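Local coordinates for hypothetical protein ST0148 (Sulfolobus tokodaii, PDB 2PD2) that is of unknown function but belongs to the DsrE/DsrF-like family, some members of which take part in sulfur transfer, at residues D9-V13 with A40-L44; E33-H37 with G91-I95; L63-N69 with I85-G91. All blocks are in the same frame, centred on the assembly; numbering follows the deposited sequence.

Interactions 2 and 3 lie side by side, their centres about 6 Å apart, and share Gly91, where the end of the loop after strand 86-88 turns into helix 91-100. Strands 31-36 and 63-67 are neighbours in the parallel sheet, and Val34 O lies 2.7 Å from Val65 N in a probable hydrogen bond. His37 CB also meets Cys67 CB at 3.5 Å, next to the shared glycine. Interaction 1, whose centre is about 13 Å from each of the other two, joins loops that leave strands 2-7 and 31-36. Ile41 CD1 links it to interaction 3, packing 3.6 Å from Gly66 CA, while Leu44 and Ala43 rest on Leu36 from the strand used in interaction 2.

Interaction 1: residues D9-V13 with A40-L44; sequences DFDKV and AIKAL
Lys42 lies across one face of the Phe10 ring, the two side chains crossing at about a right angle. Its CE is the bump: it stands 3.8 Å above the ring plane, offset toward the rim, in a CH-pi contact. The bend of the lysine chain at chi3 (-67°) carries CE, and NZ beyond it, over the ring, and NZ makes an off-centre cation-pi contact 4.5 Å from the centroid of Phe10. Lys42 CB completes this curved surface, touching CD1 and CE1 of Phe10. The ring edge points at the neighbouring turn of backbone, with Phe10 CE1 3.9 Å from Ala43 N. Residues 10-12 and 40-44 are both 3-10 turns, following adjacent strands, 2-7 and 31-36, of the parallel alpha/beta sheet, and the first leads directly into helix 13-26. Beside the ring the fit is smaller and buried. Val13 spreads its two methyls against the methyls of two alanines: CG1 meets Ala43 CB at 3.7 Å, and CG2 sits 4.0 Å from Ala40 CB as well as close to Ala43 CB. Ala40 CB in turn fills the hollow beside the Asp9 backbone, 3.9 Å from Asp9 N. Ser39 OG hydrogen-bonds to Phe10 N and Ala40 pairs through its backbone with Lys8, tying the two turns together at their start; the Asp9 carboxylate makes a salt bridge with Lys12 of the second subunit.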
ATOM      1  N   ASP A   9      -8.369  -3.233   4.188  1.00 17.27           N
ATOM      2  CA  ASP A   9      -8.771  -4.629   4.307  1.00 19.54           C
ATOM      3  C   ASP A   9      -9.215  -4.987   5.720  1.00 20.14           C
ATOM      4  O   ASP A   9      -8.418  -4.959   6.662  1.00 17.98           O
ATOM      5  CB  ASP A   9      -7.618  -5.538   3.866  1.00 23.51           C
ATOM      6  CG  ASP A   9      -7.183  -5.273   2.429  1.00 28.38           C
ATOM      7  OD1 ASP A   9      -8.044  -5.343   1.526  1.00 28.97           O
ATOM      8  OD2 ASP A   9      -5.983  -4.993   2.202  1.00 36.62           O
ATOM      9  N   PHE A  10     -10.490  -5.331   5.863  1.00 15.89           N
ATOM     10  CA  PHE A  10     -11.030  -5.687   7.173  1.00 16.87           C
ATOM     11  C   PHE A  10     -10.256  -6.808   7.868  1.00 19.12           C
ATOM     12  O   PHE A  10     -10.009  -6.738   9.071  1.00 19.31           O
ATOM     13  CB  PHE A  10     -12.507  -6.092   7.061  1.00 16.08           C
ATOM     14  CG  PHE A  10     -13.137  -6.438   8.383  1.00 17.85           C
ATOM     15  CD1 PHE A  10     -13.309  -5.464   9.358  1.00 16.74           C
ATOM     16  CD2 PHE A  10     -13.539  -7.742   8.659  1.00 24.90           C
ATOM     17  CE1 PHE A  10     -13.874  -5.776  10.596  1.00 22.16           C
ATOM     18  CE2 PHE A  10     -14.106  -8.070   9.895  1.00 25.76           C
ATOM     19  CZ  PHE A  10     -14.273  -7.083  10.865  1.00 24.04           C
ATOM     20  N   ASP A  11      -9.865  -7.835   7.116  1.00 18.46           N
ATOM     21  CA  ASP A  11      -9.148  -8.950   7.714  1.00 26.05           C
ATOM     22  C   ASP A  11      -7.755  -8.599   8.226  1.00 25.16           C
ATOM     23  O   ASP A  11      -7.133  -9.398   8.921  1.00 26.77           O
ATOM     24  CB  ASP A  11      -9.059 -10.128   6.733  1.00 30.57           C
ATOM     25  CG  ASP A  11      -8.389  -9.759   5.421  1.00 41.42           C
ATOM     26  OD1 ASP A  11      -8.150 -10.678   4.611  1.00 45.37           O
ATOM     27  OD2 ASP A  11      -8.108  -8.562   5.191  1.00 46.21           O
ATOM     28  N   LYS A  12      -7.273  -7.404   7.899  1.00 24.81           N
ATOM     29  CA  LYS A  12      -5.948  -6.983   8.342  1.00 21.33           C
ATOM     30  C   LYS A  12      -5.996  -5.836   9.342  1.00 19.12           C
ATOM     31  O   LYS A  12      -4.954  -5.295   9.720  1.00 18.64           O
ATOM     32  CB  LYS A  12      -5.091  -6.580   7.136  1.00 24.95           C
ATOM     33  CG  LYS A  12      -4.851  -7.720   6.154  1.00 36.22           C
ATOM     34  CD  LYS A  12      -4.055  -7.272   4.937  1.00 45.56           C
ATOM     35  CE  LYS A  12      -3.872  -8.427   3.951  1.00 52.90           C
ATOM     36  NZ  LYS A  12      -3.120  -8.029   2.727  1.00 55.12           N
ATOM     37  N   VAL A  13      -7.197  -5.467   9.780  1.00 16.63           N
ATOM     38  CA  VAL A  13      -7.340  -4.378  10.736  1.00 17.13           C
ATOM     39  C   VAL A  13      -6.598  -4.608  12.050  1.00 19.28           C
ATOM     40  O   VAL A  13      -5.905  -3.718  12.537  1.00 20.19           O
ATOM     41  CB  VAL A  13      -8.822  -4.085  11.037  1.00 18.07           C
ATOM     42  CG1 VAL A  13      -8.938  -3.137  12.227  1.00 19.66           C
ATOM     43  CG2 VAL A  13      -9.473  -3.451   9.811  1.00 16.98           C
ATOM     44  N   ALA A  40     -12.609  -2.287   5.472  1.00 15.76           N
ATOM     45  CA  ALA A  40     -12.076  -1.947   6.784  1.00 14.57           C
ATOM     46  C   ALA A  40     -13.015  -1.033   7.581  1.00 13.88           C
ATOM     47  O   ALA A  40     -12.917  -0.948   8.804  1.00 16.51           O
ATOM     48  CB  ALA A  40     -10.685  -1.302   6.636  1.00 13.11           C
ATOM     49  N   ILE A  41     -13.935  -0.360   6.896  1.00 16.66           N
ATOM     50  CA  ILE A  41     -14.867   0.536   7.582  1.00 16.32           C
ATOM     51  C   ILE A  41     -15.639  -0.206   8.685  1.00 20.58           C
ATOM     52  O   ILE A  41     -16.050   0.389   9.683  1.00 19.18           O
ATOM     53  CB  ILE A  41     -15.892   1.155   6.588  1.00 21.87           C
ATOM     54  CG1 ILE A  41     -16.694   2.261   7.271  1.00 22.19           C
ATOM     55  CG2 ILE A  41     -16.851   0.079   6.083  1.00 21.33           C
ATOM     56  CD1 ILE A  41     -15.868   3.484   7.620  1.00 25.89           C
ATOM     57  N   LYS A  42     -15.823  -1.510   8.507  1.00 18.28           N
ATOM     58  CA  LYS A  42     -16.562  -2.295   9.486  1.00 20.06           C
ATOM     59  C   LYS A  42     -15.913  -2.280  10.863  1.00 21.74           C
ATOM     60  O   LYS A  42     -16.576  -2.532  11.870  1.00 20.54           O
ATOM     61  CB  LYS A  42     -16.730  -3.733   8.996  1.00 22.76           C
ATOM     62  CG  LYS A  42     -17.640  -3.851   7.782  1.00 20.13           C
ATOM     63  CD  LYS A  42     -17.834  -5.296   7.352  1.00 26.13           C
ATOM     64  CE  LYS A  42     -16.553  -5.909   6.815  1.00 25.40           C
ATOM     65  NZ  LYS A  42     -16.764  -7.345   6.448  1.00 26.13           N
ATOM     66  N   ALA A  43     -14.623  -1.969  10.913  1.00 20.97           N
ATOM     67  CA  ALA A  43     -13.927  -1.929  12.185  1.00 16.74           C
ATOM     68  C   ALA A  43     -14.393  -0.757  13.039  1.00 18.72           C
ATOM     69  O   ALA A  43     -14.122  -0.724  14.237  1.00 18.32           O
ATOM     70  CB  ALA A  43     -12.412  -1.850  11.967  1.00 19.56           C
ATOM     71  N   LEU A  44     -15.096   0.201  12.437  1.00 16.29           N
ATOM     72  CA  LEU A  44     -15.574   1.358  13.196  1.00 17.54           C
ATOM     73  C   LEU A  44     -16.987   1.173  13.753  1.00 20.36           C
ATOM     74  O   LEU A  44     -17.580   2.114  14.278  1.00 21.26           O
ATOM     75  CB  LEU A  44     -15.526   2.632  12.333  1.00 12.63           C
ATOM     76  CG  LEU A  44     -14.157   2.993  11.751  1.00 13.85           C
ATOM     77  CD1 LEU A  44     -14.249   4.308  10.998  1.00 18.36           C
ATOM     78  CD2 LEU A  44     -13.131   3.090  12.866  1.00 13.47           C
TER

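Interaction 2: residues E33-H37 with G91-I95; sequences EVVLH and GVGEI
Val35 faces helix 91-100 with both of its methyls, and each finds a different part of the helix. CG1 points at the first turn, 3.6 Å from Gly91 O; CG2 lies against Glu94 CG at 3.8 Å; and between them the branch carbon Val35 CB meets Ile95 CG1. The helix packs on one face of the parallel sheet and runs nearly antiparallel to strand 33-36 (151°, axes 8.5 Å apart), as in other alpha/beta folds. At the far end of the strand the His37 side chain crosses those of Val92 and Ile95 at about a right angle. Its CE1 reaches Val92 CG1 at 3.5 Å and its NE2 comes 4.0 Å from Ile95 CD1, while NE2 hydrogen-bonds to Gln6; Leu108 of the second subunit packs on the same histidine. At the other end the extended Glu33 chain meets Glu94, which bends at chi2 (72°), and the carboxylate planes are turned 31° apart. Glu33 OE2 and Glu94 OE2 lie 2.5 Å apart. Cutting Glu94 back to an alanine is likely to leave Glu33 OE2 without this close acid neighbour and open a gap beside Val35 CG2, where Glu94 CG now lies. Two fully charged carboxylates would hardly tolerate so short an approach, so the pair is probably not doubly ionised, and one acid may well have its pKa raised, with Glu33 buried.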
ATOM      1  N   GLU A  33      -3.405  10.610  11.363  1.00 17.23           N
ATOM      2  CA  GLU A  33      -4.789  10.534  10.913  1.00 17.03           C
ATOM      3  C   GLU A  33      -4.939   9.175  10.240  1.00 17.11           C
ATOM      4  O   GLU A  33      -4.197   8.844   9.318  1.00 18.50           O
ATOM      5  CB  GLU A  33      -5.137  11.618   9.888  1.00 17.79           C
ATOM      6  CG  GLU A  33      -6.559  11.440   9.347  1.00 15.57           C
ATOM      7  CD  GLU A  33      -6.947  12.474   8.299  1.00 18.15           C
ATOM      8  OE1 GLU A  33      -6.484  13.627   8.390  1.00 15.56           O
ATOM      9  OE2 GLU A  33      -7.737  12.136   7.396  1.00 20.59           O
ATOM     10  N   VAL A  34      -5.889   8.383  10.706  1.00 15.30           N
ATOM     11  CA  VAL A  34      -6.101   7.070  10.128  1.00 15.97           C
ATOM     12  C   VAL A  34      -7.396   7.065   9.337  1.00 15.34           C
ATOM     13  O   VAL A  34      -8.467   7.347   9.879  1.00 16.39           O
ATOM     14  CB  VAL A  34      -6.183   5.981  11.208  1.00 18.01           C
ATOM     15  CG1 VAL A  34      -6.282   4.610  10.545  1.00 14.93           C
ATOM     16  CG2 VAL A  34      -4.959   6.052  12.118  1.00 17.34           C
ATOM     17  N   VAL A  35      -7.290   6.737   8.057  1.00 14.98           N
ATOM     18  CA  VAL A  35      -8.447   6.687   7.168  1.00 13.37           C
ATOM     19  C   VAL A  35      -8.819   5.242   6.829  1.00 17.79           C
ATOM     20  O   VAL A  35      -8.034   4.521   6.205  1.00 14.53           O
ATOM     21  CB  VAL A  35      -8.153   7.423   5.842  1.00 15.09           C
ATOM     22  CG1 VAL A  35      -9.345   7.280   4.884  1.00 14.90           C
ATOM     23  CG2 VAL A  35      -7.845   8.889   6.117  1.00 14.52           C
ATOM     24  N   LEU A  36     -10.013   4.820   7.238  1.00 15.79           N
ATOM     25  CA  LEU A  36     -10.459   3.466   6.929  1.00 16.60           C
ATOM     26  C   LEU A  36     -11.500   3.478   5.813  1.00 17.49           C
ATOM     27  O   LEU A  36     -12.483   4.223   5.880  1.00 13.56           O
ATOM     28  CB  LEU A  36     -11.030   2.781   8.174  1.00 16.91           C
ATOM     29  CG  LEU A  36     -10.062   2.607   9.357  1.00 14.43           C
ATOM     30  CD1 LEU A  36     -10.010   3.896  10.177  1.00 16.50           C
ATOM     31  CD2 LEU A  36     -10.526   1.464  10.234  1.00 17.04           C
ATOM     32  N   HIS A  37     -11.262   2.676   4.775  1.00 14.57           N
ATOM     33  CA  HIS A  37     -12.197   2.583   3.669  1.00 17.09           C
ATOM     34  C   HIS A  37     -12.341   1.152   3.171  1.00 16.66           C
ATOM     35  O   HIS A  37     -11.720   0.226   3.713  1.00 15.84           O
ATOM     36  CB  HIS A  37     -11.827   3.550   2.527  1.00 16.37           C
ATOM     37  CG  HIS A  37     -10.531   3.244   1.839  1.00 18.68           C
ATOM     38  ND1 HIS A  37     -10.464   2.925   0.502  1.00 19.20           N
ATOM     39  CD2 HIS A  37      -9.250   3.281   2.282  1.00 18.94           C
ATOM     40  CE1 HIS A  37      -9.200   2.776   0.147  1.00 19.91           C
ATOM     41  NE2 HIS A  37      -8.444   2.991   1.208  1.00 18.16           N
ATOM     42  N   GLY A  91     -12.711   8.281   1.232  1.00 18.16           N
ATOM     43  CA  GLY A  91     -11.517   7.915   1.966  1.00 18.20           C
ATOM     44  C   GLY A  91     -10.281   8.120   1.117  1.00 18.64           C
ATOM     45  O   GLY A  91      -9.274   8.644   1.593  1.00 16.96           O
ATOM     46  N   VAL A  92     -10.361   7.716  -0.146  1.00 16.58           N
ATOM     47  CA  VAL A  92      -9.235   7.861  -1.058  1.00 17.14           C
ATOM     48  C   VAL A  92      -8.991   9.334  -1.379  1.00 19.08           C
ATOM     49  O   VAL A  92      -7.851   9.750  -1.549  1.00 15.09           O
ATOM     50  CB  VAL A  92      -9.462   7.047  -2.356  1.00 17.27           C
ATOM     51  CG1 VAL A  92      -9.484   5.562  -2.018  1.00 11.98           C
ATOM     52  CG2 VAL A  92     -10.773   7.446  -3.019  1.00 17.26           C
ATOM     53  N   GLY A  93     -10.058  10.123  -1.450  1.00 17.03           N
ATOM     54  CA  GLY A  93      -9.895  11.544  -1.712  1.00 16.62           C
ATOM     55  C   GLY A  93      -9.175  12.216  -0.549  1.00 21.09           C
ATOM     56  O   GLY A  93      -8.349  13.109  -0.744  1.00 17.37           O
ATOM     57  N   GLU A  94      -9.493  11.784   0.668  1.00 20.23           N
ATOM     58  CA  GLU A  94      -8.867  12.327   1.871  1.00 18.24           C
ATOM     59  C   GLU A  94      -7.380  11.957   1.891  1.00 16.90           C
ATOM     60  O   GLU A  94      -6.516  12.796   2.162  1.00 19.09           O
ATOM     61  CB  GLU A  94      -9.559  11.758   3.116  1.00 19.04           C
ATOM     62  CG  GLU A  94      -8.899  12.127   4.446  1.00 19.97           C
ATOM     63  CD  GLU A  94      -9.090  13.586   4.827  1.00 22.00           C
ATOM     64  OE1 GLU A  94      -9.622  14.357   4.004  1.00 23.27           O
ATOM     65  OE2 GLU A  94      -8.704  13.964   5.955  1.00 22.28           O
ATOM     66  N   ILE A  95      -7.091  10.693   1.599  1.00 14.61           N
ATOM     67  CA  ILE A  95      -5.719  10.197   1.586  1.00 16.89           C
ATOM     68  C   ILE A  95      -4.877  11.001   0.596  1.00 17.10           C
ATOM     69  O   ILE A  95      -3.766  11.435   0.910  1.00 16.22           O
ATOM     70  CB  ILE A  95      -5.706   8.685   1.226  1.00 17.65           C
ATOM     71  CG1 ILE A  95      -6.282   7.877   2.401  1.00 15.33           C
ATOM     72  CG2 ILE A  95      -4.295   8.227   0.894  1.00 14.08           C
ATOM     73  CD1 ILE A  95      -6.584   6.413   2.078  1.00 14.54           C
TER

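Interaction 3: residues L63-N69 with I85-G91; sequences LIVGCEN and IKIVTSG
Strand 63-67, helix 68-73 and strand 86-88 form a beta-alpha-beta unit of the parallel sheet, and here its two strands pair at the sheet's edge within this chain. The ladder climbs in parallel fashion: Lys86 N donates to Ile64 O (3.1 Å), Gly66 N to Lys86 O (2.8 Å) and Val88 N to Gly66 O (3.1 Å). It carries on past the first strand, where Glu68 N donates to Val88 O at 2.9 Å, almost straight in line with the carbonyl. On the face that bears Val65, Lys86 and Val88, Val65 CG1 nestles between the two methyls of Val88, 3.6 Å from its CG1. At the start of the ladder, Ile85 CD1 is pressed against Ile64 CG2 at 3.3 Å, tighter than normal van der Waals contact. Where the chains part, a water donates to Thr89 O and, weakly, to Asn69 OD1. Ser90 is the N-cap of helix 91-100, its OG taking Gly93 N, and Cys67 likewise caps helix 68-73. With SG swung opposite its own backbone N (chi1 169°), Cys67 also receives a weak hydrogen bond from Gly91 N, at 3.3 Å to SG.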
ATOM      1  N   LEU A  63      -6.456  11.010  15.012  1.00 15.20           N
ATOM      2  CA  LEU A  63      -7.686  11.278  14.269  1.00 14.68           C
ATOM      3  C   LEU A  63      -8.138  10.033  13.512  1.00 16.37           C
ATOM      4  O   LEU A  63      -7.419   9.539  12.633  1.00 16.70           O
ATOM      5  CB  LEU A  63      -7.466  12.434  13.278  1.00 16.19           C
ATOM      6  CG  LEU A  63      -8.649  12.843  12.391  1.00 20.01           C
ATOM      7  CD1 LEU A  63      -9.846  13.237  13.272  1.00 13.81           C
ATOM      8  CD2 LEU A  63      -8.237  14.014  11.492  1.00 19.69           C
ATOM      9  N   ILE A  64      -9.320   9.527  13.853  1.00 15.79           N
ATOM     10  CA  ILE A  64      -9.866   8.333  13.204  1.00 17.70           C
ATOM     11  C   ILE A  64     -10.934   8.761  12.207  1.00 18.30           C
ATOM     12  O   ILE A  64     -11.938   9.360  12.585  1.00 20.78           O
ATOM     13  CB  ILE A  64     -10.491   7.355  14.229  1.00 16.15           C
ATOM     14  CG1 ILE A  64      -9.451   6.962  15.287  1.00 16.19           C
ATOM     15  CG2 ILE A  64     -11.008   6.116  13.510  1.00 16.22           C
ATOM     16  CD1 ILE A  64      -8.171   6.331  14.714  1.00 14.72           C
ATOM     17  N   VAL A  65     -10.719   8.434  10.935  1.00 14.67           N
ATOM     18  CA  VAL A  65     -11.632   8.835   9.870  1.00 15.18           C
ATOM     19  C   VAL A  65     -12.224   7.677   9.069  1.00 17.48           C
ATOM     20  O   VAL A  65     -11.509   6.768   8.647  1.00 15.42           O
ATOM     21  CB  VAL A  65     -10.902   9.803   8.894  1.00 20.24           C
ATOM     22  CG1 VAL A  65     -11.756  10.084   7.677  1.00 17.11           C
ATOM     23  CG2 VAL A  65     -10.573  11.105   9.612  1.00 21.21           C
ATOM     24  N   GLY A  66     -13.536   7.727   8.851  1.00 16.77           N
ATOM     25  CA  GLY A  66     -14.203   6.688   8.084  1.00 18.41           C
ATOM     26  C   GLY A  66     -14.697   7.210   6.743  1.00 19.12           C
ATOM     27  O   GLY A  66     -15.147   8.354   6.641  1.00 22.01           O
ATOM     28  N   CYS A  67     -14.616   6.372   5.712  1.00 19.82           N
ATOM     29  CA  CYS A  67     -15.051   6.743   4.366  1.00 18.07           C
ATOM     30  C   CYS A  67     -16.563   6.607   4.174  1.00 19.04           C
ATOM     31  O   CYS A  67     -17.124   5.530   4.375  1.00 20.46           O
ATOM     32  CB  CYS A  67     -14.325   5.872   3.332  1.00 15.95           C
ATOM     33  SG  CYS A  67     -14.992   5.993   1.651  1.00 17.95           S
ATOM     34  N   GLU A  68     -17.214   7.698   3.777  1.00 19.95           N
ATOM     35  CA  GLU A  68     -18.665   7.706   3.550  1.00 20.05           C
ATOM     36  C   GLU A  68     -19.066   6.742   2.433  1.00 19.78           C
ATOM     37  O   GLU A  68     -20.061   6.029   2.553  1.00 20.02           O
ATOM     38  CB  GLU A  68     -19.135   9.124   3.205  1.00 26.39           C
ATOM     39  CG  GLU A  68     -20.588   9.248   2.750  1.00 36.90           C
ATOM     40  CD  GLU A  68     -21.584   9.018   3.865  1.00 47.38           C
ATOM     41  OE1 GLU A  68     -21.443   9.649   4.933  1.00 53.57           O
ATOM     42  OE2 GLU A  68     -22.521   8.214   3.671  1.00 56.17           O
ATOM     43  N   ASN A  69     -18.302   6.723   1.343  1.00 19.11           N
ATOM     44  CA  ASN A  69     -18.612   5.812   0.241  1.00 20.10           C
ATOM     45  C   ASN A  69     -18.613   4.377   0.739  1.00 19.50           C
ATOM     46  O   ASN A  69     -19.472   3.576   0.366  1.00 18.05           O
ATOM     47  CB  ASN A  69     -17.591   5.938  -0.895  1.00 21.69           C
ATOM     48  CG  ASN A  69     -17.767   7.206  -1.700  1.00 30.23           C
ATOM     49  OD1 ASN A  69     -18.894   7.612  -2.005  1.00 32.07           O
ATOM     50  ND2 ASN A  69     -16.657   7.833  -2.067  1.00 22.12           N
ATOM     51  N   ILE A  85     -16.071   9.480  15.803  1.00 30.86           N
ATOM     52  CA  ILE A  85     -15.464   9.134  14.527  1.00 28.93           C
ATOM     53  C   ILE A  85     -15.777  10.241  13.519  1.00 26.19           C
ATOM     54  O   ILE A  85     -16.921  10.673  13.413  1.00 28.37           O
ATOM     55  CB  ILE A  85     -16.054   7.800  13.974  1.00 27.67           C
ATOM     56  CG1 ILE A  85     -15.524   6.609  14.777  1.00 26.08           C
ATOM     57  CG2 ILE A  85     -15.746   7.656  12.497  1.00 31.20           C
ATOM     58  CD1 ILE A  85     -14.033   6.525  14.846  1.00 25.72           C
ATOM     59  N   LYS A  86     -14.771  10.709  12.788  1.00 25.23           N
ATOM     60  CA  LYS A  86     -15.013  11.725  11.767  1.00 25.20           C
ATOM     61  C   LYS A  86     -15.237  10.973  10.467  1.00 25.85           C
ATOM     62  O   LYS A  86     -14.745   9.860  10.301  1.00 24.05           O
ATOM     63  CB  LYS A  86     -13.823  12.679  11.619  1.00 24.51           C
ATOM     64  CG  LYS A  86     -13.772  13.775  12.674  1.00 27.67           C
ATOM     65  CD  LYS A  86     -13.731  13.170  14.066  1.00 26.54           C
ATOM     66  CE  LYS A  86     -13.457  14.207  15.123  1.00 28.88           C
ATOM     67  NZ  LYS A  86     -13.441  13.574  16.469  1.00 28.91           N
ATOM     68  N   ILE A  87     -15.995  11.577   9.560  1.00 25.55           N
ATOM     69  CA  ILE A  87     -16.302  10.966   8.276  1.00 24.04           C
ATOM     70  C   ILE A  87     -15.937  11.918   7.141  1.00 25.09           C
ATOM     71  O   ILE A  87     -16.090  13.127   7.275  1.00 23.82           O
ATOM     72  CB  ILE A  87     -17.813  10.656   8.173  1.00 28.90           C
ATOM     73  CG1 ILE A  87     -18.201   9.604   9.214  1.00 30.49           C
ATOM     74  CG2 ILE A  87     -18.159  10.187   6.774  1.00 28.27           C
ATOM     75  CD1 ILE A  87     -19.699   9.445   9.380  1.00 36.48           C
ATOM     76  N   VAL A  88     -15.442  11.372   6.034  1.00 20.56           N
ATOM     77  CA  VAL A  88     -15.116  12.187   4.871  1.00 19.17           C
ATOM     78  C   VAL A  88     -15.913  11.625   3.707  1.00 18.57           C
ATOM     79  O   VAL A  88     -16.312  10.458   3.727  1.00 16.60           O
ATOM     80  CB  VAL A  88     -13.601  12.165   4.530  1.00 19.59           C
ATOM     81  CG1 VAL A  88     -12.819  12.820   5.650  1.00 15.92           C
ATOM     82  CG2 VAL A  88     -13.123  10.732   4.293  1.00 16.26           C
ATOM     83  N   THR A  89     -16.162  12.455   2.700  1.00 20.49           N
ATOM     84  CA  THR A  89     -16.938  12.026   1.544  1.00 21.69           C
ATOM     85  C   THR A  89     -16.287  10.841   0.840  1.00 21.65           C
ATOM     86  O   THR A  89     -16.972   9.914   0.399  1.00 21.41           O
ATOM     87  CB  THR A  89     -17.116  13.185   0.525  1.00 27.67           C
ATOM     88  OG1 THR A  89     -15.837  13.588   0.024  1.00 26.57           O
ATOM     89  CG2 THR A  89     -17.782  14.383   1.187  1.00 29.97           C
ATOM     90  N   SER A  90     -14.962  10.874   0.750  1.00 21.18           N
ATOM     91  CA  SER A  90     -14.200   9.817   0.097  1.00 18.91           C
ATOM     92  C   SER A  90     -12.919   9.541   0.873  1.00 18.04           C
ATOM     93  O   SER A  90     -12.141  10.453   1.150  1.00 16.28           O
ATOM     94  CB  SER A  90     -13.860  10.242  -1.335  1.00 21.82           C
ATOM     95  OG  SER A  90     -12.930   9.365  -1.938  1.00 30.29           O
ATOM     96  N   GLY A  91     -12.711   8.281   1.232  1.00 18.16           N
ATOM     97  CA  GLY A  91     -11.517   7.915   1.966  1.00 18.20           C
ATOM     98  C   GLY A  91     -10.281   8.120   1.117  1.00 18.64           C
ATOM     99  O   GLY A  91      -9.274   8.644   1.593  1.00 16.96           O
TER
HETATM  100  O   HOH W   1     -19.704  10.320  -0.070  1.00 40.07           O